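Local coordinates for protein xyloglucanase (Paenibacillus pabuli, PDB 2JEP) that hydrolyses xyloglucan, a branched polysaccharide of the plant cell wall, and belongs to the family 5 glycoside hydrolases, at residues G140-V145 with T151-K156; K159-I164 with L175-M180; G189-A194 with P225-N230. All coordinates share one frame; numbering follows the deposited sequence.

In the fold
All three contacts lie in a TIM barrel of eight parallel strands. Interaction 2 is the buried one: an indole on helix 150-167 reaches strand 175-178 and the residues just past it, using aromatic packing and one hydrogen bond. Interaction 1 uses the same helix nearer its start, but at the surface, where the loop after strand 125-128 lies against it through a cation-pi contact and aliphatic groups. Interaction 3, partly buried, joins the chain just ahead of helix 193-211 to the loop after strand 222-225 by proline-on-indole packing and bridging waters. The contacts touch one another: Val-145 packs on Trp-227, and Ser-179 on Pro-225.

Interaction 1: G140-V145 with T151-K156; sequences GGWLLV and TAIKEK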
ATOM      1  N   GLY A 140      -4.234  17.914  -9.332  1.00 11.50           N
ATOM      2  CA  GLY A 140      -2.882  17.694  -9.809  1.00 11.07           C
ATOM      3  C   GLY A 140      -2.598  16.262 -10.199  1.00 10.75           C
ATOM      4  O   GLY A 140      -1.511  15.971 -10.666  1.00 11.90           O
ATOM      5  N   GLY A 141      -3.548  15.364  -9.980  1.00 10.08           N
ATOM      6  CA  GLY A 141      -3.347  13.960 -10.365  1.00  9.57           C
ATOM      7  C   GLY A 141      -3.116  13.857 -11.857  1.00  9.73           C
ATOM      8  O   GLY A 141      -3.901  14.409 -12.640  1.00 12.57           O
ATOM      9  N   TRP A 142      -2.054  13.154 -12.253  1.00  8.14           N
ATOM     10  CA  TRP A 142      -1.595  13.142 -13.644  1.00  8.24           C
ATOM     11  C   TRP A 142      -1.264  11.739 -14.195  1.00  8.18           C
ATOM     12  O   TRP A 142      -1.145  11.578 -15.402  1.00  8.54           O
ATOM     13  CB  TRP A 142      -0.355  14.061 -13.797  1.00  8.47           C
ATOM     14  CG  TRP A 142       0.760  13.618 -12.926  1.00  8.46           C
ATOM     15  CD1 TRP A 142       1.003  13.997 -11.619  1.00  8.87           C
ATOM     16  CD2 TRP A 142       1.763  12.623 -13.237  1.00  8.32           C
ATOM     17  NE1 TRP A 142       2.086  13.312 -11.121  1.00  8.25           N
ATOM     18  CE2 TRP A 142       2.568  12.465 -12.090  1.00  8.57           C
ATOM     19  CE3 TRP A 142       2.070  11.864 -14.374  1.00  8.12           C
ATOM     20  CZ2 TRP A 142       3.640  11.584 -12.057  1.00  9.02           C
ATOM     21  CZ3 TRP A 142       3.125  10.985 -14.331  1.00  8.41           C
ATOM     22  CH2 TRP A 142       3.901  10.855 -13.187  1.00  9.04           C
ATOM     23  N   LEU A 143      -1.083  10.754 -13.321  1.00  7.56           N
ATOM     24  CA  LEU A 143      -0.685   9.413 -13.726  1.00  7.41           C
ATOM     25  C   LEU A 143      -1.989   8.665 -13.949  1.00  7.56           C
ATOM     26  O   LEU A 143      -2.468   7.908 -13.113  1.00  8.00           O
ATOM     27  CB  LEU A 143       0.209   8.774 -12.659  1.00  7.59           C
ATOM     28  CG  LEU A 143       0.686   7.359 -12.971  1.00  8.41           C
ATOM     29  CD1 LEU A 143       1.601   7.299 -14.211  1.00  8.81           C
ATOM     30  CD2 LEU A 143       1.353   6.741 -11.747  1.00  9.31           C
ATOM     31  N   LEU A 144      -2.591   8.957 -15.098  1.00  7.21           N
ATOM     32  CA  LEU A 144      -3.977   8.637 -15.373  1.00  7.47           C
ATOM     33  C   LEU A 144      -4.069   7.680 -16.533  1.00  7.64           C
ATOM     34  O   LEU A 144      -3.771   8.054 -17.671  1.00  8.32           O
ATOM     35  CB  LEU A 144      -4.801   9.915 -15.673  1.00  8.15           C
ATOM     36  CG  LEU A 144      -4.811  10.982 -14.588  1.00  8.90           C
ATOM     37  CD1 LEU A 144      -5.639  12.192 -15.004  1.00 11.56           C
ATOM     38  CD2 LEU A 144      -5.247  10.463 -13.213  1.00  9.76           C
ATOM     39  N   VAL A 145      -4.540   6.459 -16.257  1.00  7.25           N
ATOM     40  CA  VAL A 145      -4.651   5.477 -17.345  1.00  8.05           C
ATOM     41  C   VAL A 145      -5.574   5.975 -18.475  1.00  8.27           C
ATOM     42  O   VAL A 145      -5.448   5.554 -19.598  1.00  8.94           O
ATOM     43  CB  VAL A 145      -5.127   4.110 -16.843  1.00  8.25           C
ATOM     44  CG1 VAL A 145      -4.056   3.485 -15.933  1.00  9.67           C
ATOM     45  CG2 VAL A 145      -6.485   4.214 -16.124  1.00  9.59           C
ATOM     46  N   THR A 151       2.047   9.782 -23.954  1.00  9.54           N
ATOM     47  CA  THR A 151       3.468  10.002 -24.142  1.00  9.39           C
ATOM     48  C   THR A 151       4.041  10.865 -23.021  1.00  9.37           C
ATOM     49  O   THR A 151       5.075  10.531 -22.456  1.00  9.65           O
ATOM     50  CB  THR A 151       3.723  10.647 -25.494  1.00 10.09           C
ATOM     51  OG1 THR A 151       3.312   9.736 -26.509  1.00 12.54           O
ATOM     52  CG2 THR A 151       5.206  11.006 -25.671  1.00 11.04           C
ATOM     53  N   ALA A 152       3.385  11.976 -22.702  1.00  9.43           N
ATOM     54  CA  ALA A 152       3.876  12.850 -21.649  1.00  9.46           C
ATOM     55  C   ALA A 152       3.739  12.169 -20.295  1.00  9.08           C
ATOM     56  O   ALA A 152       4.618  12.300 -19.460  1.00  9.53           O
ATOM     57  CB  ALA A 152       3.142  14.195 -21.661  1.00 11.04           C
ATOM     58  N   ILE A 153       2.621  11.487 -20.050  1.00  8.47           N
ATOM     59  CA  ILE A 153       2.473  10.789 -18.755  1.00  8.56           C
ATOM     60  C   ILE A 153       3.620   9.791 -18.553  1.00  7.96           C
ATOM     61  O   ILE A 153       4.236   9.734 -17.482  1.00  8.24           O
ATOM     62  CB  ILE A 153       1.130  10.074 -18.664  1.00  8.60           C
ATOM     63  CG1 ILE A 153      -0.021  11.107 -18.619  1.00  8.96           C
ATOM     64  CG2 ILE A 153       1.076   9.141 -17.461  1.00  8.55           C
ATOM     65  CD1 ILE A 153      -1.433  10.469 -18.847  1.00 10.41           C
ATOM     66  N   LYS A 154       3.894   8.991 -19.575  1.00  7.77           N
ATOM     67  CA  LYS A 154       4.918   7.966 -19.466  1.00  8.33           C
ATOM     68  C   LYS A 154       6.312   8.533 -19.320  1.00  8.28           C
ATOM     69  O   LYS A 154       7.125   7.980 -18.561  1.00  9.15           O
ATOM     70  CB  LYS A 154       4.857   7.028 -20.667  1.00  8.29           C
ATOM     71  CG  LYS A 154       3.626   6.137 -20.646  1.00  8.91           C
ATOM     72  CD  LYS A 154       3.493   5.360 -21.951  1.00  9.12           C
ATOM     73  CE  LYS A 154       2.357   4.387 -21.913  1.00 10.04           C
ATOM     74  NZ  LYS A 154       2.299   3.591 -23.182  1.00 11.75           N
ATOM     75  N   GLU A 155       6.599   9.632 -20.025  1.00  8.98           N
ATOM     76  CA  GLU A 155       7.902  10.240 -19.878  1.00  9.28           C
ATOM     77  C   GLU A 155       8.087  10.894 -18.518  1.00  9.24           C
ATOM     78  O   GLU A 155       9.131  10.781 -17.909  1.00 10.03           O
ATOM     79  CB  GLU A 155       8.122  11.259 -21.009  1.00 10.41           C
ATOM     80  CG  GLU A 155       9.449  11.989 -20.989  1.00 11.73           C
ATOM     81  CD  GLU A 155      10.662  11.147 -21.250  1.00 15.36           C
ATOM     82  OE1 GLU A 155      10.526  10.037 -21.813  1.00 16.99           O
ATOM     83  OE2 GLU A 155      11.791  11.641 -20.910  1.00 17.96           O
ATOM     84  N   LYS A 156       7.067  11.585 -18.046  1.00  9.09           N
ATOM     85  CA  LYS A 156       7.100  12.178 -16.717  1.00  9.17           C
ATOM     86  C   LYS A 156       7.310  11.105 -15.667  1.00  8.52           C
ATOM     87  O   LYS A 156       8.117  11.248 -14.756  1.00  9.24           O
ATOM     88  CB  LYS A 156       5.799  12.929 -16.475  1.00  9.29           C
ATOM     89  CG  LYS A 156       5.687  13.670 -15.137  1.00  9.07           C
ATOM     90  CD  LYS A 156       4.458  14.586 -15.142  1.00 10.07           C
ATOM     91  CE  LYS A 156       4.239  15.308 -13.839  1.00 10.85           C
ATOM     92  NZ  LYS A 156       3.131  16.309 -13.989  1.00 15.01           N
TER
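Lys-156 lies stretched over one face of the Trp-142 indole. Its CD sits 3.7 Å from CE3 of Trp-142, above the six-membered ring, and CE carries on to 3.7 Å from the centroid of the five-membered ring. The ammonium follows, with NZ of Lys-156 3.9 Å from that same centroid of Trp-142 and 16° off the ring normal, a cation-pi contact. Lys-156 reaches this far because CG is anti to its backbone N (chi1 -177°) and the chain stays extended beyond it. The opposite face of the indole is lined by CB of Leu-143, offset toward the rim.

Beside the ring, Ile-153 pushes into the loop: its CG1 is 3.4 Å from Trp-142 O, its CD1 is 3.6 Å from Leu-144 O, and its CG2 meets CD1 of Leu-143 at 3.8 Å. Trp-142 O, which Ile-153 touches, also takes a weak bond from Leu-144 N, closing an inverse gamma turn centred on Leu-143. The loop following strand 125-128 is thus laid along helix 150-167. Replacing Trp-142 with an alanine would probably leave the lysine chain without its flat support and Asp-133 without the indole N-H it accepts. Because that carboxylate takes NE1, the indole is likely to be a little richer in electron density, which would favour the ammonium over its face.

Interaction 2: K159-I164 with L175-M180; sequences KVWQQI and LIFESM
Trp-161 makes the one hydrogen bond between segment 159-164 of helix 150-167 and the chain at 175-180: its NE1 donates to Ser-179 O over 3.2 Å, with an N-H...O angle of 160°. The oxygen lies in the plane of the indole, while NE1 is tilted somewhat out of the plane of the carbonyl. Ser-179 O also accepts from the hydroxyl of Tyr-157, one turn back on the helix, so two donors grip a buried carbonyl just beyond the strand. Next along the same indole edge, CZ2 of Trp-161 comes to 3.2 Å from Glu-178 O.

The strand and helix belong to one beta-alpha-beta unit of the TIM barrel. Strand 125-128 runs into helix 150-167, which covers the outside of the barrel and returns the chain to strand 175-178. Trp-161 therefore fills the layer between helix and sheet, where Tyr-157 of the same helix and Phe-206 of helix 193-211 both meet its ring edge-to-face.

Apolar packing uses the far end of the indole. CH2 of Trp-161 is 3.7 Å from CB of Phe-177, and CZ3 of Trp-161 is 3.8 Å from CG of Phe-177. The two rings meet obliquely, their planes at 35°. Phe-177 has CG anti to its carbonyl carbon (chi1 -58°), which brings its ring past the tryptophan in the opposite sense. Ile-164, a turn further along the helix, sets CD1 over one face of the indole, near the rim.

Polar side chains near this packing have partners of their own. Glu-178 points away from the helix and forms a salt bridge with Arg-87, and Ser-179 OG is hydrogen-bonded to Asn-203. On the helix, Gln-163 NE2 donates to Lys-159 O at 3.0 Å, from the face of the carbonyl opposite to the helical N-H of the same glutamine.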
ATOM      1  N   LYS A 159      10.882   9.867 -15.694  1.00  8.99           N
ATOM      2  CA  LYS A 159      11.819  10.823 -15.109  1.00  9.81           C
ATOM      3  C   LYS A 159      11.660  10.923 -13.590  1.00  9.55           C
ATOM      4  O   LYS A 159      12.660  11.065 -12.872  1.00  9.88           O
ATOM      5  CB  LYS A 159      11.644  12.200 -15.770  1.00 11.20           C
ATOM      6  CG  LYS A 159      12.100  12.265 -17.220  1.00 13.31           C
ATOM      7  CD  LYS A 159      13.625  12.103 -17.342  1.00 18.04           C
ATOM      8  CE  LYS A 159      14.178  12.533 -18.699  1.00 20.75           C
ATOM      9  NZ  LYS A 159      15.683  12.462 -18.635  1.00 25.94           N
ATOM     10  N   VAL A 160      10.412  10.848 -13.103  1.00  8.71           N
ATOM     11  CA  VAL A 160      10.153  10.884 -11.672  1.00  8.89           C
ATOM     12  C   VAL A 160      10.763   9.651 -11.011  1.00  8.52           C
ATOM     13  O   VAL A 160      11.501   9.783 -10.034  1.00  8.72           O
ATOM     14  CB  VAL A 160       8.648  11.042 -11.416  1.00  8.92           C
ATOM     15  CG1 VAL A 160       8.288  10.763  -9.950  1.00 10.38           C
ATOM     16  CG2 VAL A 160       8.225  12.442 -11.839  1.00 10.33           C
ATOM     17  N   TRP A 161      10.508   8.441 -11.540  1.00  8.26           N
ATOM     18  CA  TRP A 161      11.116   7.266 -10.909  1.00  7.91           C
ATOM     19  C   TRP A 161      12.626   7.238 -11.035  1.00  8.23           C
ATOM     20  O   TRP A 161      13.302   6.731 -10.147  1.00  8.90           O
ATOM     21  CB  TRP A 161      10.493   5.946 -11.390  1.00  8.32           C
ATOM     22  CG  TRP A 161       9.388   5.523 -10.490  1.00  8.36           C
ATOM     23  CD1 TRP A 161       8.051   5.403 -10.785  1.00  8.78           C
ATOM     24  CD2 TRP A 161       9.520   5.162  -9.109  1.00  7.99           C
ATOM     25  NE1 TRP A 161       7.374   4.995  -9.680  1.00  9.06           N
ATOM     26  CE2 TRP A 161       8.242   4.842  -8.633  1.00  7.64           C
ATOM     27  CE3 TRP A 161      10.607   5.045  -8.238  1.00  8.47           C
ATOM     28  CZ2 TRP A 161       8.021   4.450  -7.315  1.00  8.80           C
ATOM     29  CZ3 TRP A 161      10.372   4.663  -6.940  1.00  9.27           C
ATOM     30  CH2 TRP A 161       9.090   4.387  -6.493  1.00  8.57           C
ATOM     31  N   GLN A 162      13.165   7.804 -12.118  1.00  8.52           N
ATOM     32  CA  GLN A 162      14.631   7.872 -12.224  1.00 10.46           C
ATOM     33  C   GLN A 162      15.188   8.610 -11.016  1.00  9.50           C
ATOM     34  O   GLN A 162      16.189   8.195 -10.410  1.00  9.63           O
ATOM     35  CB  GLN A 162      15.054   8.626 -13.483  1.00 11.28           C
ATOM     36  CG  GLN A 162      15.039   7.887 -14.777  1.00 16.00           C
ATOM     37  CD  GLN A 162      15.555   8.748 -15.925  1.00 15.53           C
ATOM     38  OE1 GLN A 162      15.807   9.931 -15.752  1.00 19.27           O
ATOM     39  NE2 GLN A 162      15.704   8.151 -17.101  1.00 20.97           N
ATOM     40  N   GLN A 163      14.574   9.740 -10.703  1.00  8.87           N
ATOM     41  CA  GLN A 163      15.041  10.579  -9.593  1.00  8.77           C
ATOM     42  C   GLN A 163      14.833   9.949  -8.230  1.00  8.99           C
ATOM     43  O   GLN A 163      15.709  10.013  -7.375  1.00 10.42           O
ATOM     44  CB  GLN A 163      14.346  11.934  -9.655  1.00  9.40           C
ATOM     45  CG  GLN A 163      14.722  12.759 -10.858  1.00  9.63           C
ATOM     46  CD  GLN A 163      13.844  13.955 -10.974  1.00 10.43           C
ATOM     47  OE1 GLN A 163      14.028  14.943 -10.250  1.00 11.45           O
ATOM     48  NE2 GLN A 163      12.853  13.880 -11.849  1.00 10.70           N
ATOM     49  N   ILE A 164      13.662   9.371  -7.995  1.00  9.04           N
ATOM     50  CA  ILE A 164      13.423   8.741  -6.674  1.00  8.96           C
ATOM     51  C   ILE A 164      14.397   7.574  -6.514  1.00  9.09           C
ATOM     52  O   ILE A 164      15.049   7.412  -5.477  1.00  9.58           O
ATOM     53  CB  ILE A 164      11.966   8.206  -6.576  1.00  8.40           C
ATOM     54  CG1 ILE A 164      10.933   9.320  -6.709  1.00  9.26           C
ATOM     55  CG2 ILE A 164      11.780   7.414  -5.278  1.00  9.87           C
ATOM     56  CD1 ILE A 164       9.518   8.820  -7.035  1.00 10.04           C
ATOM     57  N   LEU A 175      14.505  -1.723   1.720  1.00  8.02           N
ATOM     58  CA  LEU A 175      13.726  -0.687   1.046  1.00  8.19           C
ATOM     59  C   LEU A 175      13.154  -1.242  -0.264  1.00  7.51           C
ATOM     60  O   LEU A 175      13.884  -1.702  -1.154  1.00  8.03           O
ATOM     61  CB  LEU A 175      14.577   0.558   0.782  1.00  8.29           C
ATOM     62  CG  LEU A 175      13.832   1.698   0.083  1.00  9.07           C
ATOM     63  CD1 LEU A 175      12.632   2.221   0.897  1.00  8.89           C
ATOM     64  CD2 LEU A 175      14.805   2.846  -0.232  1.00  8.87           C
ATOM     65  N   ILE A 176      11.825  -1.187  -0.352  1.00  6.67           N
ATOM     66  CA  ILE A 176      11.030  -1.635  -1.477  1.00  6.41           C
ATOM     67  C   ILE A 176      10.419  -0.439  -2.172  1.00  6.68           C
ATOM     68  O   ILE A 176       9.909   0.455  -1.500  1.00  7.38           O
ATOM     69  CB  ILE A 176       9.909  -2.563  -0.975  1.00  7.51           C
ATOM     70  CG1 ILE A 176      10.505  -3.810  -0.300  1.00  7.96           C
ATOM     71  CG2 ILE A 176       8.926  -2.950  -2.113  1.00  7.90           C
ATOM     72  CD1 ILE A 176       9.507  -4.573   0.559  1.00  9.87           C
ATOM     73  N   PHE A 177      10.476  -0.405  -3.500  1.00  7.11           N
ATOM     74  CA  PHE A 177       9.774   0.616  -4.264  1.00  6.23           C
ATOM     75  C   PHE A 177       8.466   0.017  -4.793  1.00  6.63           C
ATOM     76  O   PHE A 177       8.475  -1.088  -5.343  1.00  7.13           O
ATOM     77  CB  PHE A 177      10.570   1.105  -5.478  1.00  6.94           C
ATOM     78  CG  PHE A 177      11.935   1.692  -5.192  1.00  7.87           C
ATOM     79  CD1 PHE A 177      12.278   2.247  -3.977  1.00  8.27           C
ATOM     80  CD2 PHE A 177      12.875   1.736  -6.194  1.00  8.17           C
ATOM     81  CE1 PHE A 177      13.549   2.782  -3.780  1.00  8.49           C
ATOM     82  CE2 PHE A 177      14.126   2.291  -6.009  1.00  9.06           C
ATOM     83  CZ  PHE A 177      14.468   2.798  -4.792  1.00  9.18           C
ATOM     84  N   GLU A 178       7.381   0.783  -4.678  1.00  6.38           N
ATOM     85  CA  GLU A 178       6.043   0.412  -5.149  1.00  6.49           C
ATOM     86  C   GLU A 178       5.671   1.397  -6.270  1.00  6.44           C
ATOM     87  O   GLU A 178       5.701   2.616  -6.089  1.00  6.90           O
ATOM     88  CB  GLU A 178       5.056   0.512  -3.974  1.00  6.68           C
ATOM     89  CG  GLU A 178       3.635   0.228  -4.296  1.00  6.11           C
ATOM     90  CD  GLU A 178       2.712   0.419  -3.116  1.00  7.25           C
ATOM     91  OE1 GLU A 178       3.160   0.938  -2.082  1.00  8.45           O
ATOM     92  OE2 GLU A 178       1.524   0.033  -3.218  1.00  7.22           O
ATOM     93  N   SER A 179       5.342   0.831  -7.437  1.00  6.20           N
ATOM     94  CA  SER A 179       5.263   1.630  -8.652  1.00  6.26           C
ATOM     95  C   SER A 179       4.257   2.761  -8.607  1.00  6.61           C
ATOM     96  O   SER A 179       4.479   3.831  -9.178  1.00  7.16           O
ATOM     97  CB  SER A 179       4.923   0.725  -9.812  1.00  6.75           C
ATOM     98  OG  SER A 179       3.675   0.074  -9.613  1.00  7.01           O
ATOM     99  N   MET A 180       3.140   2.484  -7.940  1.00  6.50           N
ATOM    100  CA  MET A 180       2.014   3.409  -7.868  0.75  6.52           C
ATOM    101  C   MET A 180       1.035   2.783  -6.891  1.00  6.72           C
ATOM    102  O   MET A 180       1.323   1.720  -6.330  1.00  8.38           O
ATOM    103  CB  MET A 180       1.418   3.644  -9.269  0.75  6.35           C
ATOM    104  CG  MET A 180       1.000   2.376  -9.961  0.75  7.02           C
ATOM    105  SD  MET A 180       1.035   2.521 -11.773  0.75  7.87           S
ATOM    106  CE  MET A 180       0.431   0.916 -12.256  0.75  8.59           C
TER

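Interaction 3: G189-A194 with P225-N230; sequences GNPNSA and PGWNTN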
ATOM      1  N   GLY A 189     -16.529  -0.954 -12.131  1.00 14.63           N
ATOM      2  CA  GLY A 189     -16.870  -2.100 -12.941  1.00 15.00           C
ATOM      3  C   GLY A 189     -15.662  -2.592 -13.699  1.00 14.14           C
ATOM      4  O   GLY A 189     -14.522  -2.259 -13.386  1.00 13.83           O
ATOM      5  N   ASN A 190     -15.904  -3.437 -14.675  1.00 13.71           N
ATOM      6  CA  ASN A 190     -14.843  -4.162 -15.337  1.00 13.61           C
ATOM      7  C   ASN A 190     -13.905  -3.154 -16.003  1.00 12.31           C
ATOM      8  O   ASN A 190     -14.343  -2.170 -16.618  1.00 13.35           O
ATOM      9  CB  ASN A 190     -15.379  -5.153 -16.373  1.00 15.21           C
ATOM     10  CG  ASN A 190     -16.153  -6.324 -15.750  1.00 18.38           C
ATOM     11  OD1 ASN A 190     -16.222  -6.475 -14.537  1.00 19.88           O
ATOM     12  ND2 ASN A 190     -16.724  -7.166 -16.609  1.00 24.34           N
ATOM     13  N   PRO A 191     -12.604  -3.392 -15.890  1.00 10.77           N
ATOM     14  CA  PRO A 191     -11.622  -2.479 -16.467  1.00 10.32           C
ATOM     15  C   PRO A 191     -11.634  -2.407 -17.978  1.00  9.75           C
ATOM     16  O   PRO A 191     -11.687  -3.415 -18.685  1.00 11.03           O
ATOM     17  CB  PRO A 191     -10.286  -3.060 -16.032  1.00 10.68           C
ATOM     18  CG  PRO A 191     -10.571  -4.253 -15.292  1.00 13.09           C
ATOM     19  CD  PRO A 191     -11.981  -4.482 -15.136  1.00 11.18           C
ATOM     20  N   ASN A 192     -11.508  -1.188 -18.466  1.00  8.94           N
ATOM     21  CA  ASN A 192     -11.271  -0.952 -19.879  1.00  8.51           C
ATOM     22  C   ASN A 192      -9.915  -1.572 -20.267  1.00  8.28           C
ATOM     23  O   ASN A 192      -8.906  -1.254 -19.650  1.00  8.30           O
ATOM     24  CB  ASN A 192     -11.304   0.579 -20.055  1.00  9.76           C
ATOM     25  CG  ASN A 192     -10.993   1.048 -21.448  1.00 11.53           C
ATOM     26  OD1 ASN A 192      -9.989   0.656 -22.031  1.00 12.25           O
ATOM     27  ND2 ASN A 192     -11.826   1.968 -21.972  1.00 14.30           N
ATOM     28  N   SER A 193      -9.905  -2.453 -21.266  1.00  7.81           N
ATOM     29  CA  SER A 193      -8.698  -3.165 -21.629  1.00  7.41           C
ATOM     30  C   SER A 193      -7.575  -2.246 -22.110  1.00  7.17           C
ATOM     31  O   SER A 193      -6.398  -2.503 -21.803  1.00  7.12           O
ATOM     32  CB  SER A 193      -8.978  -4.219 -22.688  1.00  8.61           C
ATOM     33  OG  SER A 193      -9.639  -3.660 -23.799  1.00  9.29           O
ATOM     34  N   ALA A 194      -7.913  -1.183 -22.836  1.00  7.14           N
ATOM     35  CA  ALA A 194      -6.884  -0.239 -23.285  1.00  7.15           C
ATOM     36  C   ALA A 194      -6.257   0.480 -22.094  1.00  7.48           C
ATOM     37  O   ALA A 194      -5.057   0.692 -22.043  1.00  7.41           O
ATOM     38  CB  ALA A 194      -7.475   0.775 -24.264  1.00  7.75           C
ATOM     39  N   PRO A 225       1.004  -3.090  -8.530  1.00  6.19           N
ATOM     40  CA  PRO A 225      -0.374  -3.495  -8.486  1.00  6.36           C
ATOM     41  C   PRO A 225      -0.980  -3.772  -9.845  1.00  6.31           C
ATOM     42  O   PRO A 225      -0.420  -3.400 -10.867  1.00  7.24           O
ATOM     43  CB  PRO A 225      -1.042  -2.246  -7.908  1.00  6.77           C
ATOM     44  CG  PRO A 225      -0.297  -1.133  -8.611  1.00  6.58           C
ATOM     45  CD  PRO A 225       1.124  -1.641  -8.758  1.00  6.44           C
ATOM     46  N   GLY A 226      -2.159  -4.384  -9.813  1.00  6.36           N
ATOM     47  CA  GLY A 226      -3.076  -4.342 -10.935  1.00  6.64           C
ATOM     48  C   GLY A 226      -4.128  -3.260 -10.749  1.00  6.64           C
ATOM     49  O   GLY A 226      -3.942  -2.297 -10.012  1.00  8.59           O
ATOM     50  N   TRP A 227      -5.233  -3.403 -11.465  1.00  6.44           N
ATOM     51  CA  TRP A 227      -6.261  -2.378 -11.565  1.00  6.72           C
ATOM     52  C   TRP A 227      -6.901  -2.066 -10.215  1.00  7.29           C
ATOM     53  O   TRP A 227      -7.521  -2.940  -9.599  1.00  7.40           O
ATOM     54  CB  TRP A 227      -7.341  -2.872 -12.526  1.00  7.14           C
ATOM     55  CG  TRP A 227      -8.400  -1.887 -12.862  1.00  6.86           C
ATOM     56  CD1 TRP A 227      -9.626  -1.754 -12.286  1.00  7.78           C
ATOM     57  CD2 TRP A 227      -8.354  -0.939 -13.931  1.00  6.80           C
ATOM     58  NE1 TRP A 227     -10.342  -0.781 -12.923  1.00  8.00           N
ATOM     59  CE2 TRP A 227      -9.585  -0.252 -13.934  1.00  7.33           C
ATOM     60  CE3 TRP A 227      -7.389  -0.599 -14.891  1.00  7.65           C
ATOM     61  CZ2 TRP A 227      -9.887   0.741 -14.854  1.00  8.15           C
ATOM     62  CZ3 TRP A 227      -7.684   0.381 -15.801  1.00  8.02           C
ATOM     63  CH2 TRP A 227      -8.922   1.048 -15.780  1.00  8.21           C
ATOM     64  N   ASN A 228      -6.760  -0.814  -9.781  1.00  7.13           N
ATOM     65  CA  ASN A 228      -7.394  -0.331  -8.546  1.00  7.16           C
ATOM     66  C   ASN A 228      -7.078  -1.194  -7.333  1.00  7.10           C
ATOM     67  O   ASN A 228      -7.873  -1.237  -6.400  1.00  7.86           O
ATOM     68  CB  ASN A 228      -8.903  -0.172  -8.679  1.00  7.69           C
ATOM     69  CG  ASN A 228      -9.448   0.794  -7.668  1.00  8.84           C
ATOM     70  OD1 ASN A 228      -8.731   1.706  -7.210  1.00  9.07           O
ATOM     71  ND2 ASN A 228     -10.724   0.637  -7.338  1.00 10.62           N
ATOM     72  N   THR A 229      -5.916  -1.831  -7.320  1.00  6.67           N
ATOM     73  CA  THR A 229      -5.512  -2.749  -6.244  1.00  6.28           C
ATOM     74  C   THR A 229      -6.601  -3.792  -5.925  1.00  7.16           C
ATOM     75  O   THR A 229      -6.686  -4.301  -4.813  1.00  7.47           O
ATOM     76  CB  THR A 229      -4.999  -2.043  -4.980  1.00  6.24           C
ATOM     77  OG1 THR A 229      -6.014  -1.231  -4.407  1.00  7.13           O
ATOM     78  CG2 THR A 229      -3.749  -1.219  -5.267  1.00  7.10           C
ATOM     79  N   ASN A 230      -7.397  -4.128  -6.942  1.00  7.29           N
ATOM     80  CA  ASN A 230      -8.549  -5.011  -6.755  1.00  7.50           C
ATOM     81  C   ASN A 230      -8.153  -6.459  -7.044  1.00  7.40           C
ATOM     82  O   ASN A 230      -7.719  -6.779  -8.167  1.00  8.05           O
ATOM     83  CB  ASN A 230      -9.654  -4.549  -7.710  1.00  8.20           C
ATOM     84  CG  ASN A 230     -10.906  -5.360  -7.620  1.00  9.57           C
ATOM     85  OD1 ASN A 230     -10.974  -6.474  -8.071  1.00  9.52           O
ATOM     86  ND2 ASN A 230     -11.926  -4.762  -7.058  1.00 15.85           N
TER
HETATM   87  O   HOH W   1     -13.175  -0.002 -14.397  1.00 15.04           O
HETATM   88  O   HOH W   2     -12.767  -1.115 -11.394  1.00 15.12           O
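Pro-191 sets its pyrrolidine over one face of Trp-227. CB of the proline is 3.6 Å from the centroid of the five-membered ring of Trp-227 and 13° off its normal, a CH-pi contact, and CG of Pro-191 follows at 4.0 Å from CD1 of Trp-227. The tryptophan meets it because CG is anti to the backbone N (chi1 -174°) and the ring stands nearly square to the side-chain stem (chi2 -96°), turning a broad face to the proline.

With CG anti to its backbone N, Asn-192, the next residue, brings OD1 to the first N-H groups of helix 193-211 as its N-cap, accepting from Tyr-195 N and, weakly, from Ala-194 N. The proline is thus placed just ahead of the helix start, where that helix meets the loop after strand 222-225. From the helix itself, the hydroxyl of Tyr-196 is hydrogen-bonded to the backbone N of Trp-227.

At the indole edge, water 2 lies in the ring plane, accepts from Trp-227 NE1 at 2.9 Å and lies 2.9 Å from Gly-189 O, bridging the segments. Water 1 is placed similarly, with a weak bond to the same N-H. Solvent thus satisfies NE1, while the two segments touch directly mainly through carbon and pi surface.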